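Local coordinates for papain-like protease (Human betacoronavirus 2c EMC/2012, PDB 4RNA), which is a cysteine protease of the coronavirus papain-like peptidase family that probably cleaves the viral polyprotein, at residues Val266-Phe271 with Ala284-Gly289; Lys255-Ser260 with Cys307-Val312. All blocks are in the same frame, centred on the assembly; numbering follows the deposited sequence.

Interaction 1: residues Val266-Phe271 with Ala284-Gly289; sequences VAFNVF and ARLKGG
Phe268 swings its CG between its backbone N and carbonyl carbon (chi1 58°), which folds the ring back over Ala284, while Leu286 has CG beside its own N and sends CD2 to the same ring. Ala284 CB lies 3.7 Å from the Phe268 ring centroid and 17° off the ring normal, a CH-pi contact over the face, displaced toward the rim. Leu286 CD2 arrives instead at the edge, 3.8 Å from Phe268 CE1 and near the ring plane, and the two side chains meet at about a right angle. One ring is thus packed from two directions.

Beneath it, Phe268 and Ala284 form an antiparallel hydrogen-bonded pair: Ala284 N to Phe268 O spans 2.8 Å, and Phe268 N to Ala284 O spans 3.0 Å. The bond from Leu286 N to Val266 O (3.1 Å) is nearly straight, yet the donor stands 44° out of the carbonyl plane. Ala267 and Arg285, a non-hydrogen-bonded pair, put their side chains on the other sheet face. There Arg285 lies beside Ala267 through CG, and its guanidinium bonds Met120 O through NH2 and His283 NE2 through NE.

These are arms of the beta hairpin 267-272/280-287, in the palm region of the fold. Strand 304-315 flanks the first arm and strand 290-294 the second, with Val257 of strand 252-258 also against Phe268.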
ATOM      1  N   VAL A 266      18.457   5.404 -21.306  1.00 29.44           N
ATOM      2  CA  VAL A 266      19.506   6.006 -20.476  1.00 31.54           C
ATOM      3  C   VAL A 266      19.787   5.194 -19.225  1.00 30.25           C
ATOM      4  O   VAL A 266      20.803   5.387 -18.564  1.00 34.91           O
ATOM      5  CB  VAL A 266      19.229   7.508 -20.166  1.00 37.84           C
ATOM      6  CG1 VAL A 266      19.054   8.304 -21.479  1.00 38.49           C
ATOM      7  CG2 VAL A 266      18.044   7.660 -19.238  1.00 32.91           C
ATOM      8  N   ALA A 267      18.860   4.325 -18.830  1.00 30.85           N
ATOM      9  CA  ALA A 267      18.999   3.554 -17.608  1.00 29.85           C
ATOM     10  C   ALA A 267      17.963   2.436 -17.555  1.00 30.66           C
ATOM     11  O   ALA A 267      16.982   2.483 -18.253  1.00 28.40           O
ATOM     12  CB  ALA A 267      18.850   4.408 -16.325  1.00 28.55           C
ATOM     13  N   PHE A 268      18.214   1.402 -16.744  1.00 23.85           N
ATOM     14  CA  PHE A 268      17.238   0.333 -16.589  1.00 29.49           C
ATOM     15  C   PHE A 268      17.454  -0.389 -15.289  1.00 32.80           C
ATOM     16  O   PHE A 268      18.574  -0.376 -14.752  1.00 33.44           O
ATOM     17  CB  PHE A 268      17.263  -0.655 -17.799  1.00 29.49           C
ATOM     18  CG  PHE A 268      18.610  -1.308 -18.034  1.00 31.01           C
ATOM     19  CD1 PHE A 268      19.589  -0.665 -18.784  1.00 30.15           C
ATOM     20  CD2 PHE A 268      18.882  -2.516 -17.467  1.00 29.37           C
ATOM     21  CE1 PHE A 268      20.828  -1.227 -19.026  1.00 33.57           C
ATOM     22  CE2 PHE A 268      20.122  -3.114 -17.707  1.00 33.14           C
ATOM     23  CZ  PHE A 268      21.091  -2.474 -18.483  1.00 33.28           C
ATOM     24  N   ASN A 269      16.409  -1.042 -14.764  1.00 27.92           N
ATOM     25  CA  ASN A 269      16.659  -1.930 -13.618  1.00 27.07           C
ATOM     26  C   ASN A 269      16.683  -3.374 -13.947  1.00 27.86           C
ATOM     27  O   ASN A 269      16.128  -3.820 -14.962  1.00 29.58           O
ATOM     28  CB  ASN A 269      15.625  -1.694 -12.496  1.00 27.60           C
ATOM     29  CG  ASN A 269      15.697  -0.254 -11.976  1.00 35.02           C
ATOM     30  OD1 ASN A 269      16.793   0.245 -11.738  1.00 32.65           O
ATOM     31  ND2 ASN A 269      14.528   0.406 -11.782  1.00 28.84           N
ATOM     32  N   VAL A 270      17.327  -4.145 -13.072  1.00 29.48           N
ATOM     33  CA  VAL A 270      17.463  -5.558 -13.375  1.00 31.11           C
ATOM     34  C   VAL A 270      17.048  -6.262 -12.090  1.00 29.04           C
ATOM     35  O   VAL A 270      17.325  -5.755 -10.988  1.00 31.92           O
ATOM     36  CB  VAL A 270      18.951  -5.911 -13.737  1.00 36.73           C
ATOM     37  CG1 VAL A 270      19.212  -7.377 -13.600  1.00 35.48           C
ATOM     38  CG2 VAL A 270      19.298  -5.439 -15.144  1.00 35.38           C
ATOM     39  N   PHE A 271      16.317  -7.377 -12.207  1.00 31.75           N
ATOM     40  CA  PHE A 271      16.072  -8.215 -11.040  1.00 39.90           C
ATOM     41  C   PHE A 271      16.775  -9.543 -11.253  1.00 42.64           C
ATOM     42  O   PHE A 271      16.573 -10.171 -12.289  1.00 45.90           O
ATOM     43  CB  PHE A 271      14.570  -8.399 -10.833  1.00 44.15           C
ATOM     44  CG  PHE A 271      14.186  -9.240  -9.618  1.00 47.73           C
ATOM     45  CD1 PHE A 271      14.306  -8.736  -8.315  1.00 50.22           C
ATOM     46  CD2 PHE A 271      13.678 -10.506  -9.780  1.00 50.38           C
ATOM     47  CE1 PHE A 271      13.935  -9.500  -7.217  1.00 50.81           C
ATOM     48  CE2 PHE A 271      13.313 -11.274  -8.677  1.00 52.02           C
ATOM     49  CZ  PHE A 271      13.426 -10.763  -7.404  1.00 47.51           C
ATOM     50  N   ALA A 284      21.026   0.163 -13.411  1.00 27.48           N
ATOM     51  CA  ALA A 284      22.059   0.300 -14.430  1.00 31.61           C
ATOM     52  C   ALA A 284      21.902   1.644 -15.118  1.00 31.94           C
ATOM     53  O   ALA A 284      20.757   2.130 -15.386  1.00 33.37           O
ATOM     54  CB  ALA A 284      22.017  -0.859 -15.452  1.00 27.41           C
ATOM     55  N   ARG A 285      23.034   2.291 -15.377  1.00 29.00           N
ATOM     56  CA  ARG A 285      23.001   3.540 -16.190  1.00 35.59           C
ATOM     57  C   ARG A 285      23.941   3.459 -17.382  1.00 34.25           C
ATOM     58  O   ARG A 285      24.937   2.746 -17.308  1.00 35.89           O
ATOM     59  CB  ARG A 285      23.416   4.738 -15.352  1.00 38.19           C
ATOM     60  CG  ARG A 285      22.678   4.793 -14.029  1.00 38.24           C
ATOM     61  CD  ARG A 285      22.442   6.206 -13.740  1.00 33.98           C
ATOM     62  NE  ARG A 285      21.527   6.383 -12.624  1.00 32.74           N
ATOM     63  CZ  ARG A 285      21.574   7.479 -11.878  1.00 36.54           C
ATOM     64  NH1 ARG A 285      22.523   8.376 -12.133  1.00 35.61           N
ATOM     65  NH2 ARG A 285      20.727   7.664 -10.866  1.00 29.40           N
ATOM     66  N   LEU A 286      23.601   4.169 -18.453  1.00 33.15           N
ATOM     67  CA  LEU A 286      24.433   4.201 -19.645  1.00 36.56           C
ATOM     68  C   LEU A 286      25.198   5.491 -19.720  1.00 39.86           C
ATOM     69  O   LEU A 286      24.623   6.575 -19.957  1.00 36.19           O
ATOM     70  CB  LEU A 286      23.585   4.115 -20.904  1.00 38.08           C
ATOM     71  CG  LEU A 286      22.708   2.859 -21.175  1.00 47.32           C
ATOM     72  CD1 LEU A 286      22.782   2.542 -22.653  1.00 38.60           C
ATOM     73  CD2 LEU A 286      22.994   1.615 -20.349  1.00 42.57           C
ATOM     74  N   LYS A 287      26.508   5.394 -19.597  1.00 35.55           N
ATOM     75  CA  LYS A 287      27.318   6.581 -19.609  1.00 37.84           C
ATOM     76  C   LYS A 287      28.672   6.245 -20.156  1.00 41.44           C
ATOM     77  O   LYS A 287      29.221   5.219 -19.768  1.00 35.27           O
ATOM     78  CB  LYS A 287      27.498   7.026 -18.157  1.00 39.83           C
ATOM     79  CG  LYS A 287      27.764   8.504 -18.004  1.00 52.60           C
ATOM     80  CD  LYS A 287      27.057   9.083 -16.772  1.00 53.56           C
ATOM     81  CE  LYS A 287      27.638   8.543 -15.471  1.00 49.72           C
ATOM     82  NZ  LYS A 287      27.219   9.491 -14.380  1.00 52.07           N
ATOM     83  N   GLY A 288      29.238   7.136 -20.964  1.00 45.93           N
ATOM     84  CA  GLY A 288      30.608   6.958 -21.492  1.00 46.33           C
ATOM     85  C   GLY A 288      30.739   5.696 -22.335  1.00 47.84           C
ATOM     86  O   GLY A 288      31.743   4.966 -22.256  1.00 48.30           O
ATOM     87  N   GLY A 289      29.703   5.397 -23.100  1.00 45.21           N
ATOM     88  CA  GLY A 289      29.682   4.166 -23.911  1.00 42.14           C
ATOM     89  C   GLY A 289      29.651   2.856 -23.150  1.00 41.08           C
ATOM     90  O   GLY A 289      29.894   1.797 -23.744  1.00 41.50           O
TER

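Interaction 2: residues Lys255-Ser260 with Cys307-Val312; sequences KLVTTS and CKVTDV
A single antiparallel hydrogen-bonded pair, Lys255 with Cys307, joins strands 252-258 and 304-315 here, in the curled beta sheet of the palm. The axes of 255-258 and 307-312 lie at 86°, although Val257 goes on to pair with Trp305 and Thr310 with Gly250; the pairing is thus kept and the sheet bends strongly at this rung. The two bonds differ: Lys255 N to Cys307 O (2.8 Å) is bent, its donor tilted from the carbonyl plane, whereas Cys307 N to Lys255 O (3.0 Å) is straighter, with the donor almost in line with the C=O bond.

Above the rung, CG2 of Val257 does the touching. It is 4.0 Å from Cys307 SG and likewise 4.0 Å from CG2 of Val309, and the two valines cross at about a right angle. Each valine holds CG2 anti to its carbonyl carbon, which turns this branch of each to the other; Cys307 SG sits between its backbone N and carbonyl carbon (chi1 59°), which sets it beside Val257 CG2. Phe265 and Ile291 also pack on Val257. Lys255 carries its amine away from the valines.

The chemistry is therefore split. Directional bonds satisfy the backbone at one rung, while methyl and sulfur contacts, which impose little direction, pack on the face where the bend brings Val257 and Val309 together.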
ATOM      1  N   LYS A 255      17.508 -10.403 -21.451  1.00 39.65           N
ATOM      2  CA  LYS A 255      17.777  -9.689 -22.674  1.00 45.94           C
ATOM      3  C   LYS A 255      19.284  -9.568 -22.790  1.00 38.38           C
ATOM      4  O   LYS A 255      19.976  -9.626 -21.772  1.00 43.33           O
ATOM      5  CB  LYS A 255      17.156  -8.297 -22.623  1.00 47.85           C
ATOM      6  CG  LYS A 255      15.806  -8.239 -23.297  1.00 58.19           C
ATOM      7  CD  LYS A 255      15.050  -7.009 -22.843  1.00 54.75           C
ATOM      8  CE  LYS A 255      13.832  -6.743 -23.697  1.00 59.80           C
ATOM      9  NZ  LYS A 255      14.130  -6.035 -24.970  1.00 58.06           N
ATOM     10  N   LEU A 256      19.781  -9.386 -24.013  1.00 40.37           N
ATOM     11  CA  LEU A 256      21.174  -9.003 -24.214  1.00 45.36           C
ATOM     12  C   LEU A 256      21.209  -7.487 -24.375  1.00 40.86           C
ATOM     13  O   LEU A 256      20.713  -6.911 -25.391  1.00 42.61           O
ATOM     14  CB  LEU A 256      21.858  -9.728 -25.415  1.00 49.77           C
ATOM     15  CG  LEU A 256      23.414  -9.746 -25.494  1.00 58.31           C
ATOM     16  CD1 LEU A 256      24.037  -8.487 -26.109  1.00 64.01           C
ATOM     17  CD2 LEU A 256      24.081 -10.081 -24.147  1.00 55.38           C
ATOM     18  N   VAL A 257      21.744  -6.824 -23.360  1.00 33.75           N
ATOM     19  CA  VAL A 257      21.808  -5.365 -23.429  1.00 37.07           C
ATOM     20  C   VAL A 257      23.196  -5.012 -23.906  1.00 38.66           C
ATOM     21  O   VAL A 257      24.175  -5.586 -23.401  1.00 35.79           O
ATOM     22  CB  VAL A 257      21.486  -4.693 -22.064  1.00 37.88           C
ATOM     23  CG1 VAL A 257      21.630  -3.178 -22.210  1.00 30.54           C
ATOM     24  CG2 VAL A 257      20.080  -5.089 -21.551  1.00 35.37           C
ATOM     25  N   THR A 258      23.281  -4.168 -24.927  1.00 31.23           N
ATOM     26  CA  THR A 258      24.614  -3.685 -25.462  1.00 33.01           C
ATOM     27  C   THR A 258      24.635  -2.182 -25.723  1.00 35.85           C
ATOM     28  O   THR A 258      23.659  -1.573 -26.252  1.00 32.86           O
ATOM     29  CB  THR A 258      25.037  -4.416 -26.833  1.00 33.64           C
ATOM     30  OG1 THR A 258      26.301  -3.926 -27.329  1.00 36.35           O
ATOM     31  CG2 THR A 258      24.034  -4.168 -27.934  1.00 37.67           C
ATOM     32  N   THR A 259      25.788  -1.577 -25.452  1.00 31.82           N
ATOM     33  CA  THR A 259      25.993  -0.186 -25.844  1.00 37.16           C
ATOM     34  C   THR A 259      26.578   0.009 -27.288  1.00 37.98           C
ATOM     35  O   THR A 259      26.677   1.156 -27.791  1.00 37.02           O
ATOM     36  CB  THR A 259      26.944   0.529 -24.840  1.00 41.51           C
ATOM     37  OG1 THR A 259      28.181  -0.179 -24.757  1.00 44.04           O
ATOM     38  CG2 THR A 259      26.329   0.627 -23.452  1.00 45.26           C
ATOM     39  N   SER A 260      26.909  -1.092 -27.970  1.00 32.46           N
ATOM     40  CA  SER A 260      27.626  -0.994 -29.268  1.00 35.38           C
ATOM     41  C   SER A 260      26.747  -0.314 -30.312  1.00 35.70           C
ATOM     42  O   SER A 260      27.217   0.256 -31.294  1.00 39.56           O
ATOM     43  CB  SER A 260      28.108  -2.391 -29.769  1.00 34.98           C
ATOM     44  OG  SER A 260      27.003  -3.274 -29.970  1.00 38.02           O
ATOM     45  N   CYS A 307      20.927 -10.065 -18.968  1.00 36.01           N
ATOM     46  CA  CYS A 307      20.318  -9.819 -17.650  1.00 33.73           C
ATOM     47  C   CYS A 307      18.778  -9.682 -17.820  1.00 34.31           C
ATOM     48  O   CYS A 307      18.277  -9.432 -18.926  1.00 33.89           O
ATOM     49  CB  CYS A 307      20.890  -8.521 -17.063  1.00 32.02           C
ATOM     50  SG  CYS A 307      20.537  -7.120 -18.176  1.00 35.24           S
ATOM     51  N   LYS A 308      18.073  -9.804 -16.703  1.00 36.14           N
ATOM     52  CA  LYS A 308      16.596  -9.740 -16.633  1.00 36.14           C
ATOM     53  C   LYS A 308      16.134  -8.352 -16.268  1.00 36.49           C
ATOM     54  O   LYS A 308      16.107  -7.944 -15.094  1.00 34.04           O
ATOM     55  CB  LYS A 308      16.103 -10.748 -15.607  1.00 40.70           C
ATOM     56  CG  LYS A 308      16.562 -12.177 -15.920  1.00 42.59           C
ATOM     57  CD  LYS A 308      16.367 -13.019 -14.673  1.00 54.83           C
ATOM     58  CE  LYS A 308      16.233 -14.491 -15.009  1.00 61.67           C
ATOM     59  NZ  LYS A 308      15.917 -15.186 -13.721  1.00 72.62           N
ATOM     60  N   VAL A 309      15.756  -7.661 -17.317  1.00 30.24           N
ATOM     61  CA  VAL A 309      15.370  -6.277 -17.256  1.00 29.59           C
ATOM     62  C   VAL A 309      13.962  -6.184 -16.701  1.00 32.70           C
ATOM     63  O   VAL A 309      13.063  -7.003 -17.076  1.00 31.42           O
ATOM     64  CB  VAL A 309      15.472  -5.711 -18.652  1.00 33.02           C
ATOM     65  CG1 VAL A 309      14.848  -4.330 -18.777  1.00 29.08           C
ATOM     66  CG2 VAL A 309      16.915  -5.673 -19.133  1.00 29.14           C
ATOM     67  N   THR A 310      13.726  -5.109 -15.935  1.00 31.54           N
ATOM     68  CA  THR A 310      12.395  -4.828 -15.413  1.00 29.35           C
ATOM     69  C   THR A 310      11.976  -3.460 -15.933  1.00 27.50           C
ATOM     70  O   THR A 310      11.377  -3.414 -16.949  1.00 31.08           O
ATOM     71  CB  THR A 310      12.342  -4.898 -13.878  1.00 32.10           C
ATOM     72  OG1 THR A 310      13.415  -4.128 -13.264  1.00 32.20           O
ATOM     73  CG2 THR A 310      12.397  -6.347 -13.390  1.00 29.91           C
ATOM     74  N   ASP A 311      12.341  -2.375 -15.258  1.00 28.07           N
ATOM     75  CA  ASP A 311      11.997  -1.011 -15.750  1.00 30.77           C
ATOM     76  C   ASP A 311      13.064  -0.469 -16.714  1.00 33.38           C
ATOM     77  O   ASP A 311      14.208  -0.742 -16.576  1.00 25.27           O
ATOM     78  CB  ASP A 311      11.907  -0.046 -14.614  1.00 31.76           C
ATOM     79  CG  ASP A 311      11.189  -0.620 -13.446  1.00 37.17           C
ATOM     80  OD1 ASP A 311       9.939  -0.812 -13.597  1.00 41.04           O
ATOM     81  OD2 ASP A 311      11.859  -0.857 -12.397  1.00 40.91           O
ATOM     82  N   VAL A 312      12.698   0.366 -17.674  1.00 21.29           N
ATOM     83  CA  VAL A 312      13.686   0.921 -18.608  1.00 22.20           C
ATOM     84  C   VAL A 312      13.357   2.358 -18.793  1.00 29.68           C
ATOM     85  O   VAL A 312      12.173   2.645 -19.003  1.00 26.00           O
ATOM     86  CB  VAL A 312      13.654   0.204 -20.016  1.00 25.63           C
ATOM     87  CG1 VAL A 312      14.689   0.826 -20.977  1.00 27.54           C
ATOM     88  CG2 VAL A 312      13.884  -1.318 -19.908  1.00 27.04           C
TER

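From the N terminus the chain first runs through 255-260, then through 266-271, turns back along 284-289, and only later returns as 307-312. Interaction 1 closes the short hairpin loop of 12 residues; interaction 2 closes a 46-residue span that wholly contains it, so the contacts nest and do not cross. Their centres lie about 8 Å apart. Strand 304-315 serves both, pairing with 252-258 and, as the probable hydrogen bond from Asn269 N to Asp311 O (2.9 Å) indicates, with 267-272. A second probable link, Gly289 O to Thr259 OG1 at 2.8 Å, joins the end of 284-289 to the residues following Thr258. Together they knit the hairpin and its flanking strands into one curled sheet.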